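KLLA0F20702p (Kluyveromyces lactis, PDB 5Y5A) is an Est1 telomerase subunit homologue that probably recruits telomerase to telomeres by binding Cdc13. Local coordinates at residues A[223-228]-A[239-244]; A[198-203]-A[215-220]. One frame throughout, in Å; residues are numbered along the deposited sequence.

Contact 1: residues A[223-228]-A[239-244]; sequences YLDIAS and LQRGIC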
# COMPACT_ATOMS: atom_id res chain seq x y z
N TYR A 223 10.99 6.21 -7.51
CA TYR A 223 11.75 6.41 -6.28
C TYR A 223 10.97 5.92 -5.07
O TYR A 223 11.52 5.27 -4.18
CB TYR A 223 12.13 7.88 -6.10
CG TYR A 223 13.28 8.33 -6.99
CD1 TYR A 223 14.58 7.90 -6.75
CD2 TYR A 223 13.05 9.17 -8.07
CE1 TYR A 223 15.63 8.30 -7.56
CE2 TYR A 223 14.10 9.58 -8.88
CZ TYR A 223 15.38 9.14 -8.62
OH TYR A 223 16.42 9.55 -9.43
N LEU A 224 9.68 6.23 -5.04
CA LEU A 224 8.82 5.80 -3.95
C LEU A 224 8.69 4.27 -3.93
O LEU A 224 8.68 3.65 -2.87
CB LEU A 224 7.44 6.46 -4.08
CG LEU A 224 7.40 7.97 -3.89
CD1 LEU A 224 5.99 8.51 -4.12
CD2 LEU A 224 7.88 8.34 -2.50
N ASP A 225 8.60 3.67 -5.12
CA ASP A 225 8.54 2.22 -5.22
C ASP A 225 9.77 1.58 -4.60
O ASP A 225 9.67 0.60 -3.86
CB ASP A 225 8.40 1.78 -6.68
CG ASP A 225 6.98 1.90 -7.19
OD1 ASP A 225 6.18 2.64 -6.57
OD2 ASP A 225 6.66 1.26 -8.21
N ILE A 226 10.93 2.15 -4.89
CA ILE A 226 12.16 1.62 -4.33
C ILE A 226 12.18 1.82 -2.82
O ILE A 226 12.56 0.91 -2.08
CB ILE A 226 13.39 2.28 -4.98
CG1 ILE A 226 13.36 2.04 -6.49
CG2 ILE A 226 14.66 1.70 -4.38
CD1 ILE A 226 14.45 2.78 -7.24
N ALA A 227 11.75 2.99 -2.36
CA ALA A 227 11.66 3.26 -0.92
C ALA A 227 10.76 2.25 -0.20
O ALA A 227 11.11 1.74 0.86
CB ALA A 227 11.16 4.68 -0.69
N SER A 228 9.59 1.96 -0.79
CA SER A 228 8.67 0.96 -0.25
C SER A 228 9.27 -0.43 -0.25
O SER A 228 8.98 -1.25 0.61
CB SER A 228 7.37 0.92 -1.07
OG SER A 228 6.66 2.13 -0.95
N LEU A 239 1.70 6.94 1.50
CA LEU A 239 0.97 8.20 1.54
C LEU A 239 1.35 9.09 0.36
O LEU A 239 0.48 9.65 -0.32
CB LEU A 239 1.23 8.94 2.86
CG LEU A 239 0.41 10.23 2.96
CD1 LEU A 239 -1.00 9.93 3.47
CD2 LEU A 239 1.08 11.29 3.81
N GLN A 240 2.64 9.21 0.12
CA GLN A 240 3.12 10.11 -0.93
C GLN A 240 2.74 9.57 -2.30
O GLN A 240 2.44 10.34 -3.22
CB GLN A 240 4.63 10.31 -0.81
CG GLN A 240 5.04 11.06 0.45
CD GLN A 240 4.45 12.47 0.52
OE1 GLN A 240 4.30 13.16 -0.49
NE2 GLN A 240 4.11 12.90 1.73
N ARG A 241 2.73 8.25 -2.44
CA ARG A 241 2.27 7.63 -3.67
C ARG A 241 0.81 7.97 -3.94
O ARG A 241 0.42 8.29 -5.06
CB ARG A 241 2.43 6.11 -3.60
CG ARG A 241 3.57 5.59 -4.44
CD ARG A 241 3.27 4.19 -4.90
NE ARG A 241 3.15 3.30 -3.76
CZ ARG A 241 4.19 2.75 -3.15
NH1 ARG A 241 4.00 1.95 -2.11
NH2 ARG A 241 5.42 3.00 -3.58
N GLY A 242 0.00 7.90 -2.88
CA GLY A 242 -1.40 8.23 -2.98
C GLY A 242 -1.61 9.67 -3.37
O GLY A 242 -2.55 10.01 -4.07
N ILE A 243 -0.71 10.54 -2.90
CA ILE A 243 -0.82 11.95 -3.23
C ILE A 243 -0.59 12.13 -4.73
O ILE A 243 -1.30 12.89 -5.37
CB ILE A 243 0.16 12.81 -2.41
CG1 ILE A 243 -0.26 12.79 -0.94
CG2 ILE A 243 0.14 14.25 -2.90
CD1 ILE A 243 0.69 13.53 -0.02
N CYS A 244 0.38 11.40 -5.28
CA CYS A 244 0.56 11.41 -6.73
C CYS A 244 -0.74 11.01 -7.44
O CYS A 244 -1.14 11.65 -8.40
CB CYS A 244 1.70 10.47 -7.16
SG CYS A 244 3.35 10.92 -6.58
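Arg241 lies across Leu224, Asp225 and Ser228 of the neighbouring helix. Its CB turns toward that helix, and Arg241 CG packs on Leu224 CD1 at 3.8 Å and on Leu224 CB. Arg241 and Leu224 run alongside each other with opposite headings. Arg241 CD comes next and passes 3.7 Å from Asp225 OD1. The chain bends at chi3, and the guanidinium ends beside Asp225 and Ser228. NE is hydrogen-bonded to Gln257 OE1, on helix 251-263. Arg241 NH2 makes a salt bridge to Asp225 OD1 at 3.1 Å. The carboxylate and guanidinium planes stand 74° apart, so this is not a flat paired bridge. Arg241 NH1 donates to Ser228 OG at 2.9 Å, near the guanidinium plane but bent, at 138°; the place of OG is somewhat uncertain. With an alanine here the guanidinium is gone, which would probably leave Asp225 without its charged mate and part of Leu224 uncovered. The same methyl, Leu224 CD1, also meets Gln240 CB at 4.0 Å and Cys244 SG at 4.3 Å. The helix segments run nearly antiparallel, at 156°, and their axes approach to 10.3 Å. Such a pair of consecutive antiparallel helices is typical of the TPR-like helical hairpins of Est1 proteins.

Contact 2: residues A[198-203]-A[215-220]; sequences SQRYKI and ADFQKP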
# COMPACT_ATOMS: atom_id res chain seq x y z
N SER A 198 10.07 15.57 -3.63
CA SER A 198 10.63 16.70 -4.36
C SER A 198 10.26 16.62 -5.83
O SER A 198 9.86 17.61 -6.43
CB SER A 198 12.15 16.75 -4.20
OG SER A 198 12.51 16.81 -2.83
N GLN A 199 10.41 15.43 -6.40
CA GLN A 199 10.05 15.18 -7.79
C GLN A 199 8.57 15.44 -8.05
O GLN A 199 8.21 15.97 -9.10
CB GLN A 199 10.38 13.74 -8.17
CG GLN A 199 11.86 13.48 -8.34
CD GLN A 199 12.44 14.29 -9.47
OE1 GLN A 199 11.80 14.48 -10.51
NE2 GLN A 199 13.65 14.79 -9.27
N ARG A 200 7.72 15.06 -7.10
CA ARG A 200 6.29 15.31 -7.25
C ARG A 200 6.04 16.81 -7.29
O ARG A 200 5.32 17.30 -8.16
CB ARG A 200 5.48 14.67 -6.12
CG ARG A 200 3.98 14.85 -6.31
CD ARG A 200 3.17 14.25 -5.19
NE ARG A 200 3.56 14.78 -3.89
CZ ARG A 200 3.23 15.98 -3.44
NH1 ARG A 200 3.65 16.38 -2.24
NH2 ARG A 200 2.49 16.80 -4.18
N TYR A 201 6.64 17.52 -6.35
CA TYR A 201 6.50 18.97 -6.28
C TYR A 201 6.99 19.66 -7.55
O TYR A 201 6.38 20.63 -8.01
CB TYR A 201 7.28 19.52 -5.08
CG TYR A 201 6.48 19.58 -3.81
CD1 TYR A 201 5.45 20.49 -3.66
CD2 TYR A 201 6.78 18.75 -2.73
CE1 TYR A 201 4.72 20.57 -2.48
CE2 TYR A 201 6.06 18.81 -1.55
CZ TYR A 201 5.03 19.73 -1.43
OH TYR A 201 4.31 19.79 -0.26
N LYS A 202 8.07 19.18 -8.12
CA LYS A 202 8.58 19.79 -9.31
C LYS A 202 7.61 19.62 -10.45
O LYS A 202 7.29 20.57 -11.13
CB LYS A 202 9.92 19.20 -9.70
CG LYS A 202 10.47 19.75 -11.00
CD LYS A 202 11.79 19.12 -11.38
CE LYS A 202 12.17 19.44 -12.81
NZ LYS A 202 12.87 18.33 -13.47
N ILE A 203 7.15 18.40 -10.65
CA ILE A 203 6.21 18.10 -11.72
C ILE A 203 4.98 19.00 -11.67
O ILE A 203 4.53 19.52 -12.70
CB ILE A 203 5.78 16.64 -11.67
CG1 ILE A 203 6.92 15.75 -12.16
CG2 ILE A 203 4.53 16.40 -12.50
CD1 ILE A 203 6.76 14.32 -11.78
N ALA A 215 1.23 8.93 -16.67
CA ALA A 215 2.66 8.70 -16.56
C ALA A 215 3.44 9.96 -16.20
O ALA A 215 4.67 9.96 -16.23
CB ALA A 215 3.19 8.13 -17.88
N ASP A 216 2.74 11.03 -15.86
CA ASP A 216 3.40 12.28 -15.50
C ASP A 216 4.17 12.16 -14.19
O ASP A 216 5.12 12.90 -13.95
CB ASP A 216 2.38 13.42 -15.39
CG ASP A 216 1.74 13.75 -16.72
OD1 ASP A 216 2.34 13.44 -17.77
OD2 ASP A 216 0.63 14.33 -16.72
N PHE A 217 3.76 11.22 -13.35
CA PHE A 217 4.38 11.04 -12.04
C PHE A 217 5.18 9.76 -11.99
O PHE A 217 5.47 9.23 -10.92
CB PHE A 217 3.31 11.07 -10.94
CG PHE A 217 2.74 12.44 -10.72
CD1 PHE A 217 3.36 13.34 -9.88
CD2 PHE A 217 1.60 12.84 -11.41
CE1 PHE A 217 2.84 14.61 -9.70
CE2 PHE A 217 1.08 14.11 -11.24
CZ PHE A 217 1.70 15.00 -10.38
N GLN A 218 5.56 9.28 -13.16
CA GLN A 218 6.32 8.05 -13.29
C GLN A 218 7.63 8.12 -12.52
O GLN A 218 8.03 7.15 -11.87
CB GLN A 218 6.59 7.74 -14.76
CG GLN A 218 6.97 6.29 -15.04
CD GLN A 218 7.29 6.05 -16.50
OE1 GLN A 218 7.91 6.88 -17.16
NE2 GLN A 218 6.85 4.91 -17.02
N LYS A 219 8.31 9.26 -12.58
CA LYS A 219 9.63 9.39 -11.97
C LYS A 219 9.57 9.41 -10.43
O LYS A 219 10.33 8.69 -9.78
CB LYS A 219 10.35 10.63 -12.50
CG LYS A 219 11.83 10.68 -12.15
CD LYS A 219 12.52 11.82 -12.87
CE LYS A 219 14.02 11.80 -12.63
NZ LYS A 219 14.71 12.92 -13.35
N PRO A 220 8.68 10.22 -9.84
CA PRO A 220 8.64 10.11 -8.37
C PRO A 220 8.11 8.75 -7.91
O PRO A 220 8.55 8.26 -6.87
CB PRO A 220 7.69 11.24 -7.96
CG PRO A 220 6.94 11.61 -9.20
CD PRO A 220 7.88 11.35 -10.33
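Gln199 CB sits against Pro220 CB at 3.7 Å, where the two backbones come nearest. The Gln199 chain bends at chi2 (-63°), and Gln199 OE1 lies at a slant to the Lys219 methylenes, 3.6 Å from Lys219 CD. Arg200 follows. Its CG lies anti to the backbone N (chi1 -176°), and Arg200 CG meets Phe217 CE1 obliquely at 3.6 Å. Beyond CG the chain turns away from Phe217, and NH2 makes a weak hydrogen bond to His247 NE2. Here helix 179-206 packs against the loop and first turn that open helix 218-230, in a helical region whose sequence families belong to the TPR clan. Phe217 stands at the N-cap position of helix 218-230. Tyr212 and His247 also meet the Phe217 ring. Further along, Ile203 touches both Phe217 and Pro220. Ile203 CG2 makes a CH-pi contact over one ring face, 4.0 Å from the Phe217 centroid and offset toward the rim. The other branch ends in Ile203 CD1, which comes end-on to Pro220 CD at 3.5 Å, closer than usual for two carbons. The same methyl, Ile203 CD1, lies 3.1 Å from the backbone Asp216 O.

Contacts 1 and 2 share helix 218-230: contact 2 packs its start on helix 179-206, and contact 1 packs its later turns on helix 235-247. They follow in series along the chain, with centres about 10 Å apart. They also touch directly. Arg200 lies against the 239-244 segment, with Arg200 CD 3.6 Å from Cys244 SG and Arg200 CZ 3.6 Å from Ile243 CG2. Phe217 CD1 is 4.1 Å from Cys244 SG. Arg200 and Phe217 thus join the two contacts, and helices 179-206, 218-230 and 235-247 pack on one another. Contact 1 lies nearer the middle of the chain, its centre about 9 Å from the chain centre against about 18 Å for contact 2.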